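PDB 3CNI: putative ABC type-2 transporter from Thermotoga maritima MSB8, which is probably the membrane-spanning subunit of an ABC-type transporter of the ABC-2 family, represented here by a calcium-binding domain cut from the longer protein. Local coordinates for residues L78-Y83 / L127-H132. Sequence-based numbering, arbitrary orientation.
Sequences LEIVWY and LEIVQH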
ATOM      1  N   LEU A  78       2.458 -13.584   3.222  1.00 65.34           N
ATOM      2  CA  LEU A  78       3.743 -12.923   3.058  1.00 65.53           C
ATOM      3  C   LEU A  78       4.082 -12.198   4.380  1.00 65.34           C
ATOM      4  O   LEU A  78       3.276 -11.411   4.877  1.00 65.23           O
ATOM      5  CB  LEU A  78       3.714 -11.967   1.860  1.00 65.17           C
ATOM      6  CG  LEU A  78       5.039 -11.355   1.413  1.00 65.80           C
ATOM      7  CD1 LEU A  78       5.708 -12.194   0.388  1.00 65.11           C
ATOM      8  CD2 LEU A  78       4.880  -9.938   0.846  1.00 67.56           C
ATOM      9  N   GLU A  79       5.252 -12.491   4.964  1.00 64.72           N
ATOM     10  CA  GLU A  79       5.649 -11.801   6.199  1.00 62.92           C
ATOM     11  C   GLU A  79       6.761 -10.822   5.958  1.00 62.12           C
ATOM     12  O   GLU A  79       7.653 -11.005   5.109  1.00 60.94           O
ATOM     13  CB  GLU A  79       6.034 -12.780   7.294  1.00 64.22           C
ATOM     14  CG  GLU A  79       5.339 -14.149   7.222  1.00 66.21           C
ATOM     15  CD  GLU A  79       5.029 -14.774   8.567  1.00 70.85           C
ATOM     16  OE1 GLU A  79       5.665 -14.386   9.591  1.00 72.07           O
ATOM     17  OE2 GLU A  79       4.131 -15.683   8.596  1.00 74.58           O
ATOM     18  N   ILE A  80       6.644  -9.725   6.697  1.00 61.16           N
ATOM     19  CA  ILE A  80       7.680  -8.680   6.772  1.00 60.77           C
ATOM     20  C   ILE A  80       8.090  -8.571   8.200  1.00 60.24           C
ATOM     21  O   ILE A  80       7.242  -8.412   9.063  1.00 59.69           O
ATOM     22  CB  ILE A  80       7.202  -7.266   6.267  1.00 60.66           C
ATOM     23  CG1 ILE A  80       6.347  -7.421   4.985  1.00 62.13           C
ATOM     24  CG2 ILE A  80       8.393  -6.341   6.065  1.00 57.68           C
ATOM     25  CD1 ILE A  80       5.358  -6.279   4.660  1.00 62.22           C
ATOM     26  N   VAL A  81       9.392  -8.731   8.446  1.00 59.96           N
ATOM     27  CA  VAL A  81      10.004  -8.428   9.746  1.00 59.66           C
ATOM     28  C   VAL A  81      10.759  -7.121   9.599  1.00 59.36           C
ATOM     29  O   VAL A  81      11.659  -6.989   8.767  1.00 59.79           O
ATOM     30  CB  VAL A  81      10.982  -9.543  10.222  1.00 60.51           C
ATOM     31  CG1 VAL A  81      11.383  -9.338  11.670  1.00 56.87           C
ATOM     32  CG2 VAL A  81      10.341 -10.928  10.005  1.00 61.19           C
ATOM     33  N   TRP A  82      10.353  -6.147  10.389  1.00 58.84           N
ATOM     34  CA  TRP A  82      10.938  -4.824  10.319  1.00 59.99           C
ATOM     35  C   TRP A  82      11.922  -4.607  11.408  1.00 59.68           C
ATOM     36  O   TRP A  82      11.717  -5.054  12.497  1.00 59.66           O
ATOM     37  CB  TRP A  82       9.864  -3.737  10.442  1.00 60.39           C
ATOM     38  CG  TRP A  82       8.785  -3.744   9.397  1.00 59.33           C
ATOM     39  CD1 TRP A  82       7.552  -4.360   9.482  1.00 59.43           C
ATOM     40  CD2 TRP A  82       8.788  -3.018   8.170  1.00 57.61           C
ATOM     41  NE1 TRP A  82       6.826  -4.075   8.375  1.00 60.57           N
ATOM     42  CE2 TRP A  82       7.555  -3.252   7.550  1.00 59.71           C
ATOM     43  CE3 TRP A  82       9.706  -2.169   7.548  1.00 59.46           C
ATOM     44  CZ2 TRP A  82       7.218  -2.680   6.312  1.00 61.24           C
ATOM     45  CZ3 TRP A  82       9.373  -1.630   6.317  1.00 59.54           C
ATOM     46  CH2 TRP A  82       8.133  -1.864   5.733  1.00 57.61           C
ATOM     47  N   TYR A  83      13.003  -3.916  11.082  1.00 61.65           N
ATOM     48  CA  TYR A  83      14.077  -3.619  12.039  1.00 62.87           C
ATOM     49  C   TYR A  83      14.201  -2.113  12.172  1.00 65.06           C
ATOM     50  O   TYR A  83      14.944  -1.434  11.415  1.00 64.87           O
ATOM     51  CB  TYR A  83      15.413  -4.213  11.609  1.00 63.18           C
ATOM     52  CG  TYR A  83      15.403  -5.720  11.697  1.00 62.10           C
ATOM     53  CD1 TYR A  83      16.079  -6.379  12.722  1.00 57.95           C
ATOM     54  CD2 TYR A  83      14.669  -6.485  10.784  1.00 59.26           C
ATOM     55  CE1 TYR A  83      16.038  -7.735  12.830  1.00 57.28           C
ATOM     56  CE2 TYR A  83      14.643  -7.855  10.885  1.00 58.83           C
ATOM     57  CZ  TYR A  83      15.321  -8.467  11.915  1.00 57.56           C
ATOM     58  OH  TYR A  83      15.305  -9.823  12.063  1.00 58.26           O
ATOM     59  N   LEU A 127      -2.680 -11.363  -1.443  1.00 60.11           N
ATOM     60  CA  LEU A 127      -1.696 -11.594  -0.393  1.00 62.81           C
ATOM     61  C   LEU A 127      -2.295 -11.353   0.989  1.00 64.57           C
ATOM     62  O   LEU A 127      -3.062 -10.411   1.188  1.00 65.87           O
ATOM     63  CB  LEU A 127      -0.471 -10.702  -0.598  1.00 63.04           C
ATOM     64  CG  LEU A 127       0.293 -10.890  -1.911  1.00 62.91           C
ATOM     65  CD1 LEU A 127       1.433  -9.890  -2.018  1.00 59.46           C
ATOM     66  CD2 LEU A 127       0.810 -12.316  -2.032  1.00 63.23           C
ATOM     67  N   GLU A 128      -1.938 -12.209   1.941  1.00 64.75           N
ATOM     68  CA  GLU A 128      -2.163 -11.927   3.340  1.00 66.97           C
ATOM     69  C   GLU A 128      -0.853 -11.539   4.060  1.00 67.12           C
ATOM     70  O   GLU A 128      -0.074 -12.401   4.488  1.00 67.12           O
ATOM     71  CB  GLU A 128      -2.746 -13.167   3.950  1.00 66.99           C
ATOM     72  CG  GLU A 128      -3.122 -13.049   5.350  1.00 72.76           C
ATOM     73  CD  GLU A 128      -3.752 -14.358   5.802  1.00 79.62           C
ATOM     74  OE1 GLU A 128      -4.712 -14.820   5.084  1.00 83.52           O
ATOM     75  OE2 GLU A 128      -3.258 -14.934   6.813  1.00 80.79           O
ATOM     76  N   ILE A 129      -0.662 -10.220   4.178  1.00 67.89           N
ATOM     77  CA  ILE A 129       0.544  -9.583   4.764  1.00 67.62           C
ATOM     78  C   ILE A 129       0.563  -9.597   6.294  1.00 67.44           C
ATOM     79  O   ILE A 129      -0.217  -8.922   6.949  1.00 66.95           O
ATOM     80  CB  ILE A 129       0.722  -8.113   4.335  1.00 68.44           C
ATOM     81  CG1 ILE A 129       0.654  -7.917   2.802  1.00 68.02           C
ATOM     82  CG2 ILE A 129       2.043  -7.554   4.894  1.00 68.66           C
ATOM     83  CD1 ILE A 129       1.422  -8.916   2.008  1.00 70.65           C
ATOM     84  N   VAL A 130       1.476 -10.405   6.841  1.00 67.02           N
ATOM     85  CA  VAL A 130       1.766 -10.450   8.286  1.00 66.02           C
ATOM     86  C   VAL A 130       3.044  -9.655   8.590  1.00 65.14           C
ATOM     87  O   VAL A 130       4.086  -9.862   7.958  1.00 64.81           O
ATOM     88  CB  VAL A 130       1.931 -11.900   8.786  1.00 66.19           C
ATOM     89  CG1 VAL A 130       2.239 -11.925  10.270  1.00 65.31           C
ATOM     90  CG2 VAL A 130       0.660 -12.735   8.466  1.00 67.24           C
ATOM     91  N   GLN A 131       2.967  -8.750   9.572  1.00 63.56           N
ATOM     92  CA  GLN A 131       4.104  -7.868   9.862  1.00 60.82           C
ATOM     93  C   GLN A 131       4.542  -8.008  11.275  1.00 59.29           C
ATOM     94  O   GLN A 131       3.750  -8.216  12.172  1.00 59.02           O
ATOM     95  CB  GLN A 131       3.755  -6.422   9.555  1.00 61.44           C
ATOM     96  CG  GLN A 131       3.111  -6.195   8.227  1.00 58.69           C
ATOM     97  CD  GLN A 131       3.019  -4.723   7.865  1.00 59.54           C
ATOM     98  OE1 GLN A 131       3.984  -4.000   7.922  1.00 62.09           O
ATOM     99  NE2 GLN A 131       1.849  -4.284   7.489  1.00 60.03           N
ATOM    100  N   HIS A 132       5.855  -7.992  11.448  1.00 59.81           N
ATOM    101  CA  HIS A 132       6.555  -8.030  12.781  1.00 58.67           C
ATOM    102  C   HIS A 132       7.521  -6.914  12.859  1.00 58.33           C
ATOM    103  O   HIS A 132       8.186  -6.595  11.859  1.00 58.29           O
ATOM    104  CB  HIS A 132       7.325  -9.344  12.999  1.00 58.96           C
ATOM    105  CG  HIS A 132       6.559 -10.554  12.591  1.00 59.92           C
ATOM    106  ND1 HIS A 132       5.566 -11.091  13.368  1.00 62.87           N
ATOM    107  CD2 HIS A 132       6.563 -11.270  11.444  1.00 62.30           C
ATOM    108  CE1 HIS A 132       5.017 -12.112  12.736  1.00 60.76           C
ATOM    109  NE2 HIS A 132       5.612 -12.247  11.571  1.00 58.53           N
TER
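The carbonyl oxygen of H132 takes the backbone N-H of W82, with N and O 2.7 Å apart, and also meets the alpha C-H of V81, whose CA lies 3.3 Å from that O. This pattern repeats along 78-83 and 127-132: L78 N bonds E128 O, V130 N bonds L78 O, I80 N bonds V130 O and H132 N bonds I80 O. It is the ladder of two adjacent parallel strands inside a mixed sheet, linked by a crossover that includes helix 89-107; strand 58-62 flanks 78-83 on its other edge. The face carrying L78, I80, W82, I129 and Q131 turns to that helix, where I102 touches both L78 and I129. Here CD1 of I129 lies 3.8 Å from CD2 of L78, the two chains running alongside, while I129 CG2 meets the tip of I80, CD1, at 3.6 Å. W82 holds its indole over I80, whose CG2 packs 3.5 Å above the ring plane near the rim. With CG anti to the carbonyl carbon (chi1 -60°), the indole reaches back so that NE1 donates to OE1 of Q131 at 2.9 Å, in the amide plane and on a lone pair. Q131 also lies close to the calcium site to which S99 and E146 contribute. A phenylalanine in place of W82 would probably leave OE1 without this donor and the amide freer to turn beside the metal. On the opposite face, H132 NE2 donates to E79 OE1 at 2.9 Å; the oxygen sits at the edge of the imidazole, near its plane, whereas the nitrogen comes at the carboxylate from above the carboxylate plane. R77 forms a salt bridge with E79 OE2, and N142 N engages H132 ND1, fixing both ring nitrogens.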